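Slr0280 protein (Synechocystis sp., PDB 5H3K) is of unknown function but carries a phosphodiester glycosidase domain of the NAGPA family, so it may act on sugar phosphodiester linkages. Local coordinates at residues T297-P302 with N541-A546; L426-Q431 with P447-Q452; S530-A535 with S580-A585. All blocks are in the same frame, centred on the assembly; numbering follows the deposited sequence.

Interaction 1: T297-P302 with N541-A546; sequences TVTINP and NIILVA
Val-298 and Leu-544 exchange backbone hydrogen bonds in both directions, as do Ile-300 and Ile-542, so two hydrogen-bonded antiparallel pairs lock strands that run 170° apart. Of the four bonds, the one from Leu-544 N to Val-298 O is close to linear, at 2.9 Å and 175°. The non-hydrogen-bonded pairs, Thr-297 with Val-545 and Thr-299 with Ile-543, alternate with these, and a CA-H...O contact runs from Thr-299 CA to Ile-542 O.

Asn-541 shows how a side chain finishes such a ladder. Its CB lies 3.7 Å from Ile-300 O and 3.8 Å from Thr-299 CG2, whose side chain it crosses at roughly a right angle. With CG beside the backbone N (chi1 -69°), the amide reaches Asn-301, just past the end of the opposing strand, and CG nears its CA. At the tip, OD1 settles 3.2 Å from Asn-301 CA and 3.3 Å from Asn-301 CB. The two amide planes are well inclined to each other, and Asn-301 turns its own OD1 to the backbone N of Arg-303.

The two faces differ in chemistry. On one, Ile-300 CD1 packs 3.9 Å from Leu-544 CG, and beyond the strand end Pro-302 CB meets Ile-542 CD1 at 3.9 Å; Val-336 and Ile-338 of strand 336-339 extend this apolar layer. On the other, Thr-297 and Thr-299 lie alongside Ile-543, pointing the same way, while Thr-297 OG1 is hydrogen-bonded to Arg-284 NH1. This is an antiparallel ladder inside an eight-stranded sheet, where strand 291-300 meets strand 542-547 of the glycosidase-family region.

Interaction 2: L426-Q431 with P447-Q452; sequences LSDNEQ and PKAGQQ
Segments 426-429 and 447-449 run roughly antiparallel, 153° apart, with Asp-428 opposite Lys-448 and Asn-429 opposite Pro-447, just beyond the ladder of strands 430-436 and 439-446, whose Glu-430 and Leu-446 are joined by a backbone hydrogen bond. One further backbone bond prolongs the pairing: Asn-429 N reaches Pro-447 O at 2.8 Å. It departs from regular sheet geometry, because the donor stands above the carbonyl plane and off the lone pairs. Asn-429 itself takes a left-handed backbone conformation (phi 60°), which turns the chain into the strand.

Side chains then take over. Asp-428 sets CG beside its own backbone N (chi1 -65°); its CB passes 3.4 Å from Pro-447 O, and OD2 accepts the backbone N-H of Ala-449 at 2.7 Å, met nearly along the C-O bond by a rather bent donor. Lys-448 brings no salt bridge, since its NZ remains 6.0 Å from Asp-428 OD1.

Within 426-431, Ser-427 OG donates to Glu-430 OE1 at 2.7 Å, on the lone pair away from the other carboxylate oxygen. Arg-466 forms a salt bridge to the same OE1, and Tyr-423 OH binds OE2.

The contact is thus polar and sparse, one backbone bond and one carboxylate-amide bond at the surface, whereas buried Glu-430, probably kept charged by its arginine, ties Ser-427 to the start of the strand.

Interaction 3: S530-A535 with S580-A585; sequences SRSAIA and SSTSLA
Thr-582 and Ser-532 meet hydroxyl to hydroxyl, and the polar interactions begin with that bond: Thr-582 OG1 donates to Ser-532 OG at 3.0 Å. Each of the two oxygens lies beside its own backbone N, anti to the carbonyl carbon (chi1 -69° in Thr-582, -66° in Ser-532), and with both side chains directed at the opposing segment this brings them together. Ser-532 OG is gripped a second time, by OD1 of Asn-339, and the same OD1 takes the backbone N-H of Ser-583, so one amide oxygen from outside ties the two segments to each other. Inside 580-585, Ser-583 OG donates to Ser-581 O at 2.8 Å, tilted 32° from the carbonyl plane, a local bond where the chain leaves the 3-10 segment.

Van der Waals contacts surround the hydroxyl pair. The methyl CG2 of Thr-582 presses to 3.2 Å from Ser-532 OG and lies 3.5 Å from Arg-531 O, so the methyl lies over the polar backbone and hydroxyl on this side, with Ala-546 CB against it as well. Thr-582 OG1 stands 3.3 Å from Arg-531 C, while Thr-582 CB touches CB of Ser-530, whose hydroxyl is engaged with His-548 ND1, at 4.0 Å. With a valine in place of Thr-582, a methyl would stand where OG1 does, and Ser-532 OG would probably lose its donor and be left with a carbon crowding it.

Among the neighbouring elements, strand 531-536 lies in the sheet between strands 542-547 and 572-576. Arg-531 and Ala-533, alternating with Ser-532, pack on Phe-561 of helix 558-567, whereas Ser-532 points to the loop leading into strand 584-586; from that loop Thr-582 also touches His-548 and Asp-592.

In the fold
Interactions 1 and 3 are immediate neighbours, their centres about 12 Å apart, and both reach the same eight-stranded sheet: strands 531-536 and 542-547 are successive in the chain and adjacent in the sheet, with a probable hydrogen bond from Ile-543 N to Ala-535 O, 2.7 Å. Their segments alternate along the sequence, so the two closures interlock. Interaction 2 lies far off, its centre about 42 Å from that of interaction 1 and 34 Å from that of interaction 3, at the edge of the hairpin 430-436/439-446 of another, mixed sheet. Along the chain it is nested inside interaction 1 and precedes interaction 3. Interactions 2 and 3 fall in the phosphodiester glycosidase family region, which interaction 1 joins to strand 291-300.

Interaction 1: T297-P302 with N541-A546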
ATOM      1  N   THR A 297      -5.845   9.773  -2.995  1.00  6.55           N
ATOM      2  CA  THR A 297      -6.593   8.728  -3.680  1.00  5.21           C
ATOM      3  C   THR A 297      -5.926   8.322  -4.980  1.00  4.92           C
ATOM      4  O   THR A 297      -5.243   9.119  -5.635  1.00  5.59           O
ATOM      5  CB  THR A 297      -8.039   9.150  -4.001  1.00  7.27           C
ATOM      6  OG1 THR A 297      -8.025  10.306  -4.851  1.00  7.70           O
ATOM      7  CG2 THR A 297      -8.818   9.460  -2.728  1.00  7.75           C
ATOM      8  N   VAL A 298      -6.151   7.076  -5.365  1.00  5.00           N
ATOM      9  CA  VAL A 298      -5.860   6.651  -6.723  1.00  4.76           C
ATOM     10  C   VAL A 298      -7.120   5.993  -7.224  1.00  6.97           C
ATOM     11  O   VAL A 298      -7.672   5.102  -6.569  1.00  6.42           O
ATOM     12  CB  VAL A 298      -4.686   5.690  -6.806  1.00  4.03           C
ATOM     13  CG1 VAL A 298      -4.497   5.243  -8.239  1.00  5.42           C
ATOM     14  CG2 VAL A 298      -3.417   6.357  -6.274  1.00  6.03           C
ATOM     15  N   THR A 299      -7.601   6.466  -8.368  1.00  5.84           N
ATOM     16  CA  THR A 299      -8.854   5.978  -8.920  1.00  6.23           C
ATOM     17  C   THR A 299      -8.550   5.166 -10.169  1.00  6.95           C
ATOM     18  O   THR A 299      -7.796   5.599 -11.047  1.00  7.49           O
ATOM     19  CB  THR A 299      -9.826   7.134  -9.239  1.00  9.87           C
ATOM     20  OG1 THR A 299     -10.159   7.830  -8.027  1.00  9.54           O
ATOM     21  CG2 THR A 299     -11.109   6.588  -9.869  1.00  8.12           C
ATOM     22  N   ILE A 300      -9.121   3.973 -10.240  1.00  5.59           N
ATOM     23  CA  ILE A 300      -8.766   3.021 -11.276  1.00  6.48           C
ATOM     24  C   ILE A 300     -10.034   2.554 -11.971  1.00  9.92           C
ATOM     25  O   ILE A 300     -10.982   2.135 -11.309  1.00 10.58           O
ATOM     26  CB  ILE A 300      -8.067   1.773 -10.674  1.00  7.94           C
ATOM     27  CG1 ILE A 300      -6.756   2.147  -9.967  1.00  5.96           C
ATOM     28  CG2 ILE A 300      -7.814   0.729 -11.747  1.00  9.06           C
ATOM     29  CD1 ILE A 300      -6.843   2.058  -8.441  1.00  6.19           C
ATOM     30  N   ASN A 301     -10.054   2.644 -13.301  1.00  7.94           N
ATOM     31  CA  ASN A 301     -11.140   2.060 -14.083  1.00 10.57           C
ATOM     32  C   ASN A 301     -10.808   0.603 -14.368  1.00 12.59           C
ATOM     33  O   ASN A 301      -9.975   0.316 -15.226  1.00 11.38           O
ATOM     34  CB  ASN A 301     -11.329   2.832 -15.393  1.00 11.34           C
ATOM     35  CG  ASN A 301     -12.460   2.261 -16.251  1.00 18.93           C
ATOM     36  OD1 ASN A 301     -13.012   1.193 -15.957  1.00 17.59           O
ATOM     37  ND2 ASN A 301     -12.796   2.968 -17.323  1.00 22.93           N
ATOM     38  N   PRO A 302     -11.481  -0.331 -13.667  1.00 13.78           N
ATOM     39  CA  PRO A 302     -11.126  -1.752 -13.741  1.00 14.28           C
ATOM     40  C   PRO A 302     -11.580  -2.368 -15.066  1.00 18.35           C
ATOM     41  O   PRO A 302     -11.343  -3.549 -15.322  1.00 17.34           O
ATOM     42  CB  PRO A 302     -11.900  -2.359 -12.564  1.00 15.85           C
ATOM     43  CG  PRO A 302     -13.136  -1.518 -12.482  1.00 13.95           C
ATOM     44  CD  PRO A 302     -12.715  -0.114 -12.884  1.00 14.63           C
ATOM     45  N   ASN A 541     -15.833   2.769 -11.005  1.00 14.08           N
ATOM     46  CA  ASN A 541     -14.384   2.911 -10.825  1.00 10.88           C
ATOM     47  C   ASN A 541     -14.009   2.592  -9.386  1.00 11.21           C
ATOM     48  O   ASN A 541     -14.765   2.893  -8.463  1.00 10.48           O
ATOM     49  CB  ASN A 541     -13.896   4.329 -11.150  1.00 12.57           C
ATOM     50  CG  ASN A 541     -13.997   4.668 -12.630  1.00 15.74           C
ATOM     51  OD1 ASN A 541     -13.798   3.817 -13.498  1.00 16.26           O
ATOM     52  ND2 ASN A 541     -14.315   5.919 -12.918  1.00 19.01           N
ATOM     53  N   ILE A 542     -12.829   2.012  -9.197  1.00  5.84           N
ATOM     54  CA  ILE A 542     -12.348   1.668  -7.868  1.00  6.81           C
ATOM     55  C   ILE A 542     -11.519   2.812  -7.318  1.00  7.43           C
ATOM     56  O   ILE A 542     -10.676   3.366  -8.021  1.00  7.38           O
ATOM     57  CB  ILE A 542     -11.502   0.390  -7.926  1.00  7.53           C
ATOM     58  CG1 ILE A 542     -12.395  -0.796  -8.328  1.00  9.47           C
ATOM     59  CG2 ILE A 542     -10.765   0.154  -6.582  1.00  7.33           C
ATOM     60  CD1 ILE A 542     -11.622  -2.041  -8.728  1.00 13.35           C
ATOM     61  N   ILE A 543     -11.764   3.188  -6.067  1.00  6.12           N
ATOM     62  CA  ILE A 543     -10.960   4.222  -5.427  1.00  5.36           C
ATOM     63  C   ILE A 543     -10.187   3.621  -4.261  1.00  5.09           C
ATOM     64  O   ILE A 543     -10.762   2.965  -3.401  1.00  5.26           O
ATOM     65  CB  ILE A 543     -11.829   5.392  -4.912  1.00  8.05           C
ATOM     66  CG1 ILE A 543     -12.830   5.817  -5.987  1.00 11.63           C
ATOM     67  CG2 ILE A 543     -10.953   6.577  -4.529  1.00  7.97           C
ATOM     68  CD1 ILE A 543     -13.955   6.673  -5.450  1.00 18.09           C
ATOM     69  N   LEU A 544      -8.873   3.803  -4.272  1.00  3.46           N
ATOM     70  CA  LEU A 544      -8.042   3.446  -3.130  1.00  4.38           C
ATOM     71  C   LEU A 544      -7.805   4.743  -2.369  1.00  4.90           C
ATOM     72  O   LEU A 544      -7.418   5.761  -2.966  1.00  5.17           O
ATOM     73  CB  LEU A 544      -6.717   2.840  -3.592  1.00  3.21           C
ATOM     74  CG  LEU A 544      -6.797   1.680  -4.589  1.00  4.48           C
ATOM     75  CD1 LEU A 544      -5.400   1.146  -4.881  1.00  3.17           C
ATOM     76  CD2 LEU A 544      -7.674   0.554  -4.066  1.00  4.61           C
ATOM     77  N   VAL A 545      -8.025   4.721  -1.055  1.00  3.89           N
ATOM     78  CA  VAL A 545      -8.045   5.949  -0.250  1.00  2.64           C
ATOM     79  C   VAL A 545      -7.166   5.850   0.994  1.00  4.15           C
ATOM     80  O   VAL A 545      -7.258   4.876   1.740  1.00  4.38           O
ATOM     81  CB  VAL A 545      -9.487   6.234   0.241  1.00  4.21           C
ATOM     82  CG1 VAL A 545      -9.540   7.555   1.023  1.00  3.23           C
ATOM     83  CG2 VAL A 545     -10.460   6.248  -0.927  1.00  3.78           C
ATOM     84  N   ALA A 546      -6.316   6.852   1.210  1.00  2.72           N
ATOM     85  CA  ALA A 546      -5.507   6.959   2.432  1.00  3.68           C
ATOM     86  C   ALA A 546      -5.707   8.338   3.046  1.00  4.78           C
ATOM     87  O   ALA A 546      -5.508   9.355   2.365  1.00  5.02           O
ATOM     88  CB  ALA A 546      -4.009   6.738   2.118  1.00  4.49           C
TER

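Interaction 2: L426-Q431 with P447-Q452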
ATOM      1  N   LEU A 426      -1.184 -23.091  17.208  1.00 18.51           N
ATOM      2  CA  LEU A 426      -1.438 -21.737  17.686  1.00 19.69           C
ATOM      3  C   LEU A 426      -2.148 -21.749  19.026  1.00 20.38           C
ATOM      4  O   LEU A 426      -2.317 -20.708  19.654  1.00 21.38           O
ATOM      5  CB  LEU A 426      -2.266 -20.959  16.664  1.00 17.15           C
ATOM      6  CG  LEU A 426      -1.645 -20.659  15.303  1.00 20.00           C
ATOM      7  CD1 LEU A 426      -2.688 -20.067  14.359  1.00 11.90           C
ATOM      8  CD2 LEU A 426      -0.467 -19.707  15.461  1.00 22.63           C
ATOM      9  N   SER A 427      -2.587 -22.927  19.456  1.00 18.60           N
ATOM     10  CA  SER A 427      -3.221 -23.087  20.766  1.00 18.10           C
ATOM     11  C   SER A 427      -2.772 -24.410  21.383  1.00 20.97           C
ATOM     12  O   SER A 427      -2.219 -25.262  20.684  1.00 19.32           O
ATOM     13  CB  SER A 427      -4.748 -23.041  20.663  1.00 19.05           C
ATOM     14  OG  SER A 427      -5.273 -24.190  20.006  1.00 19.37           O
ATOM     15  N   ASP A 428      -2.987 -24.577  22.686  1.00 22.34           N
ATOM     16  CA  ASP A 428      -2.632 -25.830  23.350  1.00 22.29           C
ATOM     17  C   ASP A 428      -3.667 -26.916  23.078  1.00 20.61           C
ATOM     18  O   ASP A 428      -4.830 -26.618  22.792  1.00 19.75           O
ATOM     19  CB  ASP A 428      -2.518 -25.644  24.864  1.00 23.62           C
ATOM     20  CG  ASP A 428      -1.396 -24.723  25.261  1.00 25.84           C
ATOM     21  OD1 ASP A 428      -1.424 -24.242  26.418  1.00 27.57           O
ATOM     22  OD2 ASP A 428      -0.493 -24.483  24.429  1.00 29.66           O
ATOM     23  N   ASN A 429      -3.229 -28.170  23.175  1.00 20.28           N
ATOM     24  CA  ASN A 429      -4.113 -29.326  23.108  1.00 21.11           C
ATOM     25  C   ASN A 429      -4.891 -29.425  21.795  1.00 14.86           C
ATOM     26  O   ASN A 429      -6.095 -29.683  21.789  1.00 21.35           O
ATOM     27  CB  ASN A 429      -5.059 -29.344  24.317  1.00 21.10           C
ATOM     28  CG  ASN A 429      -4.311 -29.285  25.640  1.00 25.98           C
ATOM     29  OD1 ASN A 429      -3.267 -29.917  25.801  1.00 25.96           O
ATOM     30  ND2 ASN A 429      -4.831 -28.508  26.584  1.00 26.01           N
ATOM     31  N   GLU A 430      -4.196 -29.200  20.687  1.00 18.76           N
ATOM     32  CA  GLU A 430      -4.802 -29.374  19.367  1.00 19.08           C
ATOM     33  C   GLU A 430      -4.664 -30.828  18.931  1.00 21.93           C
ATOM     34  O   GLU A 430      -3.744 -31.525  19.373  1.00 22.79           O
ATOM     35  CB  GLU A 430      -4.130 -28.453  18.337  1.00 16.89           C
ATOM     36  CG  GLU A 430      -4.299 -26.981  18.656  1.00 18.67           C
ATOM     37  CD  GLU A 430      -3.817 -26.064  17.548  1.00 16.43           C
ATOM     38  OE1 GLU A 430      -4.170 -24.867  17.602  1.00 20.31           O
ATOM     39  OE2 GLU A 430      -3.098 -26.524  16.630  1.00 14.20           O
ATOM     40  N   GLN A 431      -5.580 -31.283  18.079  1.00 15.98           N
ATOM     41  CA  GLN A 431      -5.419 -32.563  17.393  1.00 17.98           C
ATOM     42  C   GLN A 431      -5.215 -32.278  15.911  1.00 14.72           C
ATOM     43  O   GLN A 431      -5.936 -31.454  15.338  1.00 13.34           O
ATOM     44  CB  GLN A 431      -6.665 -33.431  17.571  1.00 19.62           C
ATOM     45  CG  GLN A 431      -6.717 -34.194  18.885  1.00 30.16           C
ATOM     46  CD  GLN A 431      -5.646 -35.273  18.978  1.00 27.94           C
ATOM     47  OE1 GLN A 431      -5.554 -36.157  18.123  1.00 30.03           O
ATOM     48  NE2 GLN A 431      -4.828 -35.199  20.015  1.00 31.81           N
ATOM     49  N   PRO A 447       0.270 -30.764  21.720  1.00 27.92           N
ATOM     50  CA  PRO A 447      -0.151 -30.349  23.060  1.00 24.29           C
ATOM     51  C   PRO A 447       0.165 -28.891  23.368  1.00 27.31           C
ATOM     52  O   PRO A 447      -0.564 -28.272  24.135  1.00 25.53           O
ATOM     53  CB  PRO A 447       0.679 -31.255  23.972  1.00 26.59           C
ATOM     54  CG  PRO A 447       1.934 -31.495  23.198  1.00 25.40           C
ATOM     55  CD  PRO A 447       1.509 -31.564  21.753  1.00 27.14           C
ATOM     56  N   LYS A 448       1.228 -28.347  22.789  1.00 25.69           N
ATOM     57  CA  LYS A 448       1.719 -27.070  23.280  1.00 31.07           C
ATOM     58  C   LYS A 448       2.024 -25.999  22.263  1.00 27.09           C
ATOM     59  O   LYS A 448       2.812 -26.208  21.352  1.00 27.44           O
ATOM     60  CB  LYS A 448       2.960 -27.285  24.149  1.00 32.79           C
ATOM     61  CG  LYS A 448       2.628 -27.614  25.583  1.00 31.89           C
ATOM     62  CD  LYS A 448       3.630 -28.578  26.186  1.00 36.80           C
ATOM     63  CE  LYS A 448       3.291 -28.826  27.645  1.00 33.43           C
ATOM     64  NZ  LYS A 448       1.826 -29.056  27.834  1.00 29.31           N
ATOM     65  N   ALA A 449       1.338 -24.876  22.435  1.00 27.35           N
ATOM     66  CA  ALA A 449       1.864 -23.536  22.156  1.00 33.65           C
ATOM     67  C   ALA A 449       1.761 -22.920  20.749  1.00 36.00           C
ATOM     68  O   ALA A 449       0.809 -22.164  20.544  1.00 42.15           O
ATOM     69  CB  ALA A 449       3.246 -23.304  22.835  1.00 35.78           C
ATOM     70  N   GLY A 450       2.657 -23.178  19.778  1.00 30.04           N
ATOM     71  CA  GLY A 450       3.777 -24.105  19.805  1.00 35.01           C
ATOM     72  C   GLY A 450       5.094 -23.398  19.614  1.00 37.44           C
ATOM     73  O   GLY A 450       5.071 -22.183  19.438  1.00 36.31           O
ATOM     74  N   GLN A 451       6.239 -24.092  19.653  1.00 36.00           N
ATOM     75  CA  GLN A 451       6.430 -25.530  19.973  1.00 35.77           C
ATOM     76  C   GLN A 451       5.953 -26.589  18.956  1.00 35.55           C
ATOM     77  O   GLN A 451       4.759 -26.833  18.792  1.00 38.39           O
ATOM     78  CB  GLN A 451       6.049 -25.884  21.429  1.00 38.65           C
ATOM     79  CG  GLN A 451       6.760 -25.043  22.511  1.00 42.29           C
ATOM     80  CD  GLN A 451       8.259 -25.344  22.644  1.00 56.25           C
ATOM     81  OE1 GLN A 451       9.001 -25.362  21.657  1.00 63.22           O
ATOM     82  NE2 GLN A 451       8.706 -25.578  23.877  1.00 55.59           N
ATOM     83  N   GLN A 452       6.935 -27.207  18.302  1.00 36.38           N
ATOM     84  CA  GLN A 452       6.780 -28.197  17.214  1.00 33.30           C
ATOM     85  C   GLN A 452       6.149 -27.711  15.889  1.00 32.06           C
ATOM     86  O   GLN A 452       5.628 -26.595  15.791  1.00 29.00           O
ATOM     87  CB  GLN A 452       6.211 -29.545  17.700  1.00 36.08           C
ATOM     88  CG  GLN A 452       4.705 -29.654  17.792  1.00 34.68           C
ATOM     89  CD  GLN A 452       4.276 -30.843  18.635  1.00 36.08           C
ATOM     90  OE1 GLN A 452       3.250 -30.801  19.312  1.00 36.68           O
ATOM     91  NE2 GLN A 452       5.068 -31.909  18.600  1.00 36.77           N
TER

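Interaction 3: S530-A535 with S580-A585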
ATOM      1  N   SER A 530      -5.094   7.165  11.292  1.00  5.24           N
ATOM      2  CA  SER A 530      -4.935   7.073   9.843  1.00  4.72           C
ATOM      3  C   SER A 530      -5.873   5.974   9.361  1.00  3.46           C
ATOM      4  O   SER A 530      -6.118   5.000  10.083  1.00  3.65           O
ATOM      5  CB  SER A 530      -3.495   6.728   9.460  1.00  5.21           C
ATOM      6  OG  SER A 530      -2.602   7.732   9.928  1.00  6.14           O
ATOM      7  N   ARG A 531      -6.424   6.141   8.161  1.00  3.13           N
ATOM      8  CA  ARG A 531      -7.341   5.147   7.585  1.00  3.50           C
ATOM      9  C   ARG A 531      -7.029   4.799   6.126  1.00  2.80           C
ATOM     10  O   ARG A 531      -6.509   5.626   5.363  1.00  3.46           O
ATOM     11  CB  ARG A 531      -8.796   5.629   7.679  1.00  4.32           C
ATOM     12  CG  ARG A 531      -9.251   6.045   9.082  1.00  2.91           C
ATOM     13  CD  ARG A 531      -9.452   4.832  10.008  1.00  2.76           C
ATOM     14  NE  ARG A 531      -9.853   5.307  11.330  1.00  3.75           N
ATOM     15  CZ  ARG A 531     -10.027   4.539  12.399  1.00  6.98           C
ATOM     16  NH1 ARG A 531      -9.860   3.222  12.321  1.00  6.05           N
ATOM     17  NH2 ARG A 531     -10.379   5.105  13.553  1.00  7.03           N
ATOM     18  N   SER A 532      -7.337   3.559   5.760  1.00  2.68           N
ATOM     19  CA  SER A 532      -7.254   3.102   4.372  1.00  3.29           C
ATOM     20  C   SER A 532      -8.612   2.548   3.969  1.00  2.72           C
ATOM     21  O   SER A 532      -9.341   2.002   4.797  1.00  3.43           O
ATOM     22  CB  SER A 532      -6.195   1.998   4.207  1.00  2.98           C
ATOM     23  OG  SER A 532      -4.891   2.494   4.451  1.00  3.90           O
ATOM     24  N   ALA A 533      -8.969   2.682   2.697  1.00  2.85           N
ATOM     25  CA  ALA A 533     -10.203   2.081   2.212  1.00  2.83           C
ATOM     26  C   ALA A 533     -10.090   1.697   0.757  1.00  2.88           C
ATOM     27  O   ALA A 533      -9.249   2.229   0.016  1.00  3.00           O
ATOM     28  CB  ALA A 533     -11.417   3.021   2.425  1.00  2.44           C
ATOM     29  N   ILE A 534     -10.947   0.766   0.354  1.00  2.54           N
ATOM     30  CA  ILE A 534     -11.201   0.521  -1.056  1.00  3.37           C
ATOM     31  C   ILE A 534     -12.688   0.737  -1.303  1.00  3.38           C
ATOM     32  O   ILE A 534     -13.534   0.263  -0.527  1.00  4.37           O
ATOM     33  CB  ILE A 534     -10.742  -0.880  -1.533  1.00  2.82           C
ATOM     34  CG1 ILE A 534     -11.060  -1.057  -3.023  1.00  3.85           C
ATOM     35  CG2 ILE A 534     -11.368  -2.001  -0.682  1.00  2.75           C
ATOM     36  CD1 ILE A 534     -10.307  -2.192  -3.656  1.00  4.24           C
ATOM     37  N   ALA A 535     -13.010   1.465  -2.366  1.00  2.65           N
ATOM     38  CA  ALA A 535     -14.389   1.814  -2.644  1.00  5.03           C
ATOM     39  C   ALA A 535     -14.660   1.759  -4.132  1.00  5.47           C
ATOM     40  O   ALA A 535     -13.724   1.710  -4.952  1.00  5.69           O
ATOM     41  CB  ALA A 535     -14.695   3.208  -2.101  1.00  5.06           C
ATOM     42  N   SER A 580      -0.651   2.963  11.556  1.00  5.70           N
ATOM     43  CA  SER A 580       0.673   2.921  10.924  1.00  5.56           C
ATOM     44  C   SER A 580       0.697   1.981   9.713  1.00  4.54           C
ATOM     45  O   SER A 580       1.608   2.039   8.890  1.00  4.12           O
ATOM     46  CB  SER A 580       1.732   2.484  11.942  1.00 11.46           C
ATOM     47  OG  SER A 580       1.418   1.200  12.452  1.00 11.56           O
ATOM     48  N   SER A 581      -0.299   1.111   9.596  1.00  4.67           N
ATOM     49  CA  SER A 581      -0.379   0.260   8.408  1.00  4.49           C
ATOM     50  C   SER A 581      -0.755   1.043   7.149  1.00  2.91           C
ATOM     51  O   SER A 581      -0.392   0.637   6.046  1.00  2.28           O
ATOM     52  CB  SER A 581      -1.381  -0.873   8.599  1.00  2.64           C
ATOM     53  OG  SER A 581      -0.992  -1.720   9.666  1.00  6.06           O
ATOM     54  N   THR A 582      -1.465   2.156   7.306  1.00  2.91           N
ATOM     55  CA  THR A 582      -1.946   2.895   6.129  1.00  3.43           C
ATOM     56  C   THR A 582      -0.777   3.316   5.242  1.00  2.39           C
ATOM     57  O   THR A 582       0.147   3.972   5.700  1.00  2.91           O
ATOM     58  CB  THR A 582      -2.795   4.125   6.515  1.00  3.07           C
ATOM     59  OG1 THR A 582      -4.035   3.678   7.087  1.00  4.53           O
ATOM     60  CG2 THR A 582      -3.109   4.971   5.268  1.00  2.88           C
ATOM     61  N   SER A 583      -0.834   2.937   3.966  1.00  2.60           N
ATOM     62  CA  SER A 583       0.205   3.288   3.003  1.00  2.60           C
ATOM     63  C   SER A 583      -0.295   3.003   1.586  1.00  4.31           C
ATOM     64  O   SER A 583      -0.926   1.975   1.325  1.00  1.93           O
ATOM     65  CB  SER A 583       1.504   2.532   3.323  1.00  3.32           C
ATOM     66  OG  SER A 583       1.206   1.228   3.827  1.00  3.99           O
ATOM     67  N   LEU A 584      -0.026   3.936   0.686  1.00  3.68           N
ATOM     68  CA  LEU A 584      -0.543   3.877  -0.679  1.00  4.50           C
ATOM     69  C   LEU A 584       0.621   4.159  -1.613  1.00  5.93           C
ATOM     70  O   LEU A 584       1.217   5.239  -1.545  1.00  5.18           O
ATOM     71  CB  LEU A 584      -1.642   4.937  -0.851  1.00  3.74           C
ATOM     72  CG  LEU A 584      -2.229   5.225  -2.234  1.00  5.16           C
ATOM     73  CD1 LEU A 584      -2.720   3.933  -2.855  1.00  6.84           C
ATOM     74  CD2 LEU A 584      -3.367   6.233  -2.105  1.00  8.70           C
ATOM     75  N   ALA A 585       0.960   3.187  -2.470  1.00  4.48           N
ATOM     76  CA  ALA A 585       2.138   3.308  -3.337  1.00  4.22           C
ATOM     77  C   ALA A 585       1.731   3.435  -4.797  1.00  4.27           C
ATOM     78  O   ALA A 585       0.823   2.743  -5.257  1.00  5.32           O
ATOM     79  CB  ALA A 585       3.100   2.110  -3.158  1.00  3.83           C
TER